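Local atomic coordinates of diguanylate cyclase (Xanthomonas campestris pv. campestris, PDB entry 5H5O), a protein that binds cyclic GMP through its cyclic nucleotide-binding domain and, as a whole protein, probably converts two GTP molecules into cyclic di-GMP. Residues L55-L69 with F112-Q125. Residues are numbered along the deposited sequence; the frame is centred on the assembly and turned at random.
Sequences LMLKHLGPGEFFGEL and FLRRSIVRVVNNEQ. With PCG (cyclic guanosine monophosphate), chain C.
Glu68 and Arg119 form a salt bridge beside the ribose of bound cyclic GMP, in a cyclic nucleotide-binding domain of the cupin-like beta-roll fold. Glu68 OE2 lies 2.8 Å from Arg119 NH2, the carboxylate standing steeply against the guanidinium, with the two planes 75° apart. Both residues also grip the ribose: O2' of the nucleotide donates to Glu68 OE1 at 2.6 Å, and takes a weak bond from Arg119 NH2, which meets it near the guanidinium plane. Gly67 N, at the N-cap of helix 68-72, gives O2' a further hydrogen bond. One hydroxyl is thus shared by Gly67 and Glu68 at the start of helix 68-72 and by Arg119 of helix 106-121, so that the nucleotide itself joins the region after strand 65-66 to helix 106-121. At the guanine end, the extended chain of Lys58 brings NZ to both N7 (2.7 Å) and O6, while beyond the helix Glu124 OE1 accepts from N1. His76, Arg78 and Ser79 complete the polar grip on the nucleotide.

Behind this first shell, Phe65 CE1 lies over one face of the Arg119 guanidinium, offset toward its rim, with the planes 21° apart, while Arg119 CD touches Phe65 CZ. Val120 CG2 packs alongside Glu68 OE2 and meets Leu69 CD2 at 4.1 Å. Arg119 NE is buried here without a polar partner. Farther back, Arg115 is turned to a salt bridge with Glu10, and Phe14 adds another ring beside Phe112. Phe112 makes a T-shaped pair with Phe65, centroids 5.2 Å apart; a chi1 of 164° swings the Phe112 ring to the carbonyl side of its backbone, and its CE1 sits 3.8 Å above the centre of the Phe65 ring.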
# COMPACT_ATOMS: atom_id res chain seq x y z
N LEU A 55 -18.36 12.68 -8.56
CA LEU A 55 -17.74 12.58 -7.25
C LEU A 55 -17.35 13.95 -6.71
O LEU A 55 -17.11 14.89 -7.47
CB LEU A 55 -16.51 11.67 -7.33
CG LEU A 55 -16.85 10.26 -7.79
CD1 LEU A 55 -15.59 9.45 -8.11
CD2 LEU A 55 -17.71 9.56 -6.74
N MSE A 56 -17.34 14.05 -5.39
CA MSE A 56 -16.79 15.21 -4.70
C MSE A 56 -15.34 15.45 -5.11
O MSE A 56 -14.58 14.50 -5.33
CB MSE A 56 -16.82 14.95 -3.19
CG MSE A 56 -18.20 14.93 -2.59
SE MSE A 56 -18.84 16.75 -2.42
CE MSE A 56 -17.77 17.30 -0.88
N LEU A 57 -14.96 16.72 -5.21
CA LEU A 57 -13.54 17.05 -5.32
C LEU A 57 -12.83 16.82 -3.99
O LEU A 57 -13.44 16.93 -2.93
CB LEU A 57 -13.35 18.50 -5.73
CG LEU A 57 -13.82 18.90 -7.11
CD1 LEU A 57 -13.71 20.42 -7.27
CD2 LEU A 57 -12.99 18.17 -8.14
N LYS A 58 -11.53 16.48 -4.06
CA LYS A 58 -10.70 16.45 -2.87
C LYS A 58 -9.72 17.60 -2.90
O LYS A 58 -9.13 17.91 -3.94
CB LYS A 58 -9.94 15.13 -2.75
CG LYS A 58 -10.74 14.00 -2.14
CD LYS A 58 -9.84 12.80 -1.87
CE LYS A 58 -10.60 11.65 -1.23
NZ LYS A 58 -9.76 10.42 -1.09
N HIS A 59 -9.55 18.24 -1.75
CA HIS A 59 -8.74 19.45 -1.62
C HIS A 59 -7.55 19.13 -0.75
O HIS A 59 -7.71 18.73 0.41
CB HIS A 59 -9.58 20.56 -1.01
CG HIS A 59 -10.88 20.76 -1.72
ND1 HIS A 59 -10.96 21.37 -2.95
CD2 HIS A 59 -12.14 20.39 -1.40
CE1 HIS A 59 -12.23 21.39 -3.35
NE2 HIS A 59 -12.96 20.80 -2.42
N LEU A 60 -6.35 19.29 -1.31
CA LEU A 60 -5.14 18.93 -0.56
C LEU A 60 -4.33 20.18 -0.26
O LEU A 60 -3.87 20.87 -1.18
CB LEU A 60 -4.31 17.89 -1.33
CG LEU A 60 -4.75 16.42 -1.21
CD1 LEU A 60 -6.18 16.18 -1.71
CD2 LEU A 60 -3.77 15.52 -1.95
N GLY A 61 -4.18 20.47 1.03
CA GLY A 61 -3.37 21.60 1.47
C GLY A 61 -1.99 21.19 1.95
O GLY A 61 -1.63 20.01 1.90
N PRO A 62 -1.20 22.16 2.44
CA PRO A 62 0.21 21.98 2.80
C PRO A 62 0.51 20.72 3.61
O PRO A 62 -0.19 20.41 4.57
CB PRO A 62 0.51 23.24 3.62
CG PRO A 62 -0.37 24.31 2.95
CD PRO A 62 -1.62 23.58 2.53
N GLY A 63 1.53 19.98 3.21
CA GLY A 63 1.86 18.75 3.93
C GLY A 63 1.12 17.50 3.45
O GLY A 63 1.46 16.38 3.87
N GLU A 64 0.13 17.67 2.58
CA GLU A 64 -0.56 16.50 2.03
C GLU A 64 0.10 16.01 0.74
O GLU A 64 0.62 16.80 -0.05
CB GLU A 64 -2.05 16.80 1.80
CG GLU A 64 -2.87 16.86 3.09
CD GLU A 64 -4.30 17.32 2.85
OE1 GLU A 64 -5.13 16.49 2.44
OE2 GLU A 64 -4.59 18.53 3.05
N PHE A 65 0.08 14.70 0.54
CA PHE A 65 0.75 14.08 -0.59
C PHE A 65 -0.22 13.33 -1.50
O PHE A 65 -1.30 12.96 -1.08
CB PHE A 65 1.85 13.13 -0.11
CG PHE A 65 1.33 11.89 0.55
CD1 PHE A 65 1.05 10.75 -0.21
CD2 PHE A 65 1.14 11.84 1.92
CE1 PHE A 65 0.57 9.59 0.39
CE2 PHE A 65 0.67 10.67 2.53
CZ PHE A 65 0.39 9.55 1.75
N PHE A 66 0.18 13.15 -2.74
CA PHE A 66 -0.68 12.48 -3.72
C PHE A 66 0.17 12.04 -4.88
O PHE A 66 1.27 12.56 -5.07
CB PHE A 66 -1.79 13.42 -4.21
CG PHE A 66 -1.30 14.68 -4.90
CD1 PHE A 66 -1.24 14.76 -6.28
CD2 PHE A 66 -0.92 15.79 -4.16
CE1 PHE A 66 -0.81 15.94 -6.92
CE2 PHE A 66 -0.49 16.97 -4.79
CZ PHE A 66 -0.43 17.05 -6.16
N GLY A 67 -0.34 11.09 -5.66
CA GLY A 67 0.40 10.62 -6.82
C GLY A 67 1.34 9.46 -6.54
O GLY A 67 2.06 9.03 -7.44
N GLU A 68 1.33 8.96 -5.30
CA GLU A 68 2.22 7.85 -4.94
C GLU A 68 1.89 6.56 -5.71
O GLU A 68 2.78 5.76 -5.97
CB GLU A 68 2.26 7.61 -3.41
CG GLU A 68 1.09 6.82 -2.80
CD GLU A 68 -0.24 7.57 -2.80
OE1 GLU A 68 -0.28 8.73 -3.25
OE2 GLU A 68 -1.25 6.99 -2.35
N LEU A 69 0.63 6.40 -6.11
CA LEU A 69 0.23 5.27 -6.97
C LEU A 69 0.95 5.30 -8.31
O LEU A 69 1.46 4.27 -8.78
CB LEU A 69 -1.29 5.27 -7.22
CG LEU A 69 -2.21 5.19 -6.00
CD1 LEU A 69 -3.67 5.13 -6.43
CD2 LEU A 69 -1.85 4.00 -5.11
N PHE A 112 6.63 5.34 5.66
CA PHE A 112 5.81 6.08 4.72
C PHE A 112 4.91 5.14 3.91
O PHE A 112 3.73 5.43 3.71
CB PHE A 112 6.65 6.94 3.78
CG PHE A 112 5.90 7.42 2.57
CD1 PHE A 112 5.01 8.49 2.68
CD2 PHE A 112 6.06 6.80 1.34
CE1 PHE A 112 4.29 8.94 1.57
CE2 PHE A 112 5.34 7.24 0.23
CZ PHE A 112 4.45 8.31 0.35
N LEU A 113 5.47 4.03 3.42
CA LEU A 113 4.68 3.12 2.57
C LEU A 113 3.53 2.50 3.36
O LEU A 113 2.43 2.25 2.85
CB LEU A 113 5.58 2.02 2.01
CG LEU A 113 6.56 2.47 0.93
CD1 LEU A 113 7.53 1.33 0.55
CD2 LEU A 113 5.82 2.98 -0.30
N ARG A 114 3.82 2.21 4.62
CA ARG A 114 2.82 1.69 5.53
C ARG A 114 1.66 2.69 5.69
O ARG A 114 0.49 2.31 5.56
CB ARG A 114 3.50 1.44 6.87
CG ARG A 114 2.67 0.73 7.87
CD ARG A 114 3.58 0.07 8.87
NE ARG A 114 2.83 -0.45 10.00
CZ ARG A 114 3.39 -0.88 11.12
NH1 ARG A 114 4.72 -0.84 11.25
NH2 ARG A 114 2.64 -1.33 12.11
N ARG A 115 2.00 3.95 5.96
CA ARG A 115 0.98 4.99 6.04
C ARG A 115 0.23 5.15 4.72
O ARG A 115 -0.96 5.42 4.74
CB ARG A 115 1.57 6.33 6.49
CG ARG A 115 2.14 6.31 7.90
CD ARG A 115 1.97 7.69 8.58
NE ARG A 115 2.06 8.81 7.64
CZ ARG A 115 3.19 9.20 7.07
NH1 ARG A 115 4.32 8.54 7.32
NH2 ARG A 115 3.18 10.22 6.22
N SER A 116 0.91 4.98 3.60
CA SER A 116 0.24 5.03 2.30
C SER A 116 -0.86 3.98 2.15
O SER A 116 -1.98 4.28 1.73
CB SER A 116 1.25 4.84 1.17
OG SER A 116 2.07 5.99 1.03
N ILE A 117 -0.52 2.73 2.46
CA ILE A 117 -1.47 1.61 2.38
C ILE A 117 -2.75 1.89 3.17
O ILE A 117 -3.84 1.68 2.65
CB ILE A 117 -0.83 0.31 2.87
CG1 ILE A 117 0.18 -0.18 1.85
CG2 ILE A 117 -1.91 -0.76 3.10
CD1 ILE A 117 1.21 -1.14 2.42
N VAL A 118 -2.61 2.36 4.40
CA VAL A 118 -3.77 2.72 5.21
C VAL A 118 -4.62 3.77 4.48
O VAL A 118 -5.83 3.62 4.37
CB VAL A 118 -3.36 3.27 6.58
CG1 VAL A 118 -4.61 3.72 7.34
CG2 VAL A 118 -2.58 2.22 7.39
N ARG A 119 -3.98 4.82 3.97
CA ARG A 119 -4.70 5.88 3.28
C ARG A 119 -5.44 5.32 2.06
O ARG A 119 -6.62 5.59 1.87
CB ARG A 119 -3.74 7.01 2.86
CG ARG A 119 -4.42 8.36 2.59
CD ARG A 119 -3.58 9.26 1.68
NE ARG A 119 -3.47 8.69 0.33
CZ ARG A 119 -3.44 9.39 -0.80
NH1 ARG A 119 -3.50 10.72 -0.78
NH2 ARG A 119 -3.35 8.75 -1.95
N VAL A 120 -4.75 4.50 1.28
CA VAL A 120 -5.28 3.99 0.02
C VAL A 120 -6.40 2.96 0.20
O VAL A 120 -7.34 2.92 -0.59
CB VAL A 120 -4.15 3.44 -0.87
CG1 VAL A 120 -4.70 2.73 -2.10
CG2 VAL A 120 -3.24 4.59 -1.30
N VAL A 121 -6.30 2.14 1.24
CA VAL A 121 -7.38 1.21 1.54
C VAL A 121 -8.61 1.99 2.00
O VAL A 121 -9.75 1.57 1.78
CB VAL A 121 -6.95 0.14 2.57
CG1 VAL A 121 -8.15 -0.64 3.11
CG2 VAL A 121 -5.94 -0.80 1.92
N ASN A 122 -8.37 3.16 2.57
CA ASN A 122 -9.44 4.06 2.98
C ASN A 122 -9.75 5.13 1.93
O ASN A 122 -10.22 6.21 2.26
CB ASN A 122 -9.10 4.73 4.32
CG ASN A 122 -9.09 3.75 5.48
OD1 ASN A 122 -9.65 2.66 5.39
ND2 ASN A 122 -8.45 4.14 6.57
N ASN A 123 -9.49 4.82 0.66
CA ASN A 123 -9.74 5.77 -0.42
C ASN A 123 -10.73 5.31 -1.50
O ASN A 123 -11.62 4.49 -1.23
CB ASN A 123 -8.43 6.24 -1.05
CG ASN A 123 -8.04 5.43 -2.27
OD1 ASN A 123 -6.99 5.67 -2.88
ND2 ASN A 123 -8.87 4.47 -2.64
N GLU A 124 -10.58 5.84 -2.71
CA GLU A 124 -11.53 5.59 -3.80
C GLU A 124 -12.85 6.31 -3.56
O GLU A 124 -13.65 5.89 -2.72
CB GLU A 124 -11.78 4.09 -3.97
CG GLU A 124 -12.25 3.70 -5.36
CD GLU A 124 -11.48 4.41 -6.45
OE1 GLU A 124 -11.09 5.58 -6.24
OE2 GLU A 124 -11.24 3.80 -7.51
N GLN A 125 -13.07 7.38 -4.31
CA GLN A 125 -14.29 8.17 -4.20
C GLN A 125 -15.36 7.67 -5.16
O GLN A 125 -15.68 6.48 -5.18
CB GLN A 125 -13.99 9.65 -4.46
CG GLN A 125 -14.82 10.60 -3.61
CD GLN A 125 -14.24 12.00 -3.55
OE1 GLN A 125 -14.06 12.66 -4.57
NE2 GLN A 125 -13.96 12.47 -2.34
PA PCG C . -2.51 8.94 -8.67
O1A PCG C . -1.08 9.13 -9.05
O2A PCG C . -3.51 7.90 -9.07
O5' PCG C . -2.88 10.16 -8.93
C5' PCG C . -4.17 10.53 -8.44
C4' PCG C . -4.03 10.43 -6.95
O4' PCG C . -5.10 10.68 -6.08
C3' PCG C . -3.52 9.08 -6.54
O3' PCG C . -2.28 8.80 -7.24
C2' PCG C . -3.51 9.25 -5.04
O2' PCG C . -2.29 9.73 -4.47
C1' PCG C . -4.60 10.30 -4.81
N9 PCG C . -5.94 10.04 -4.17
C8 PCG C . -6.49 10.80 -3.22
N7 PCG C . -7.69 10.32 -2.83
C5 PCG C . -7.93 9.23 -3.54
C6 PCG C . -9.03 8.23 -3.63
O6 PCG C . -10.02 8.35 -2.90
N1 PCG C . -8.92 7.20 -4.52
C2 PCG C . -7.84 7.06 -5.32
N2 PCG C . -7.79 6.02 -6.18
N3 PCG C . -6.78 7.95 -5.30
C4 PCG C . -6.78 9.03 -4.44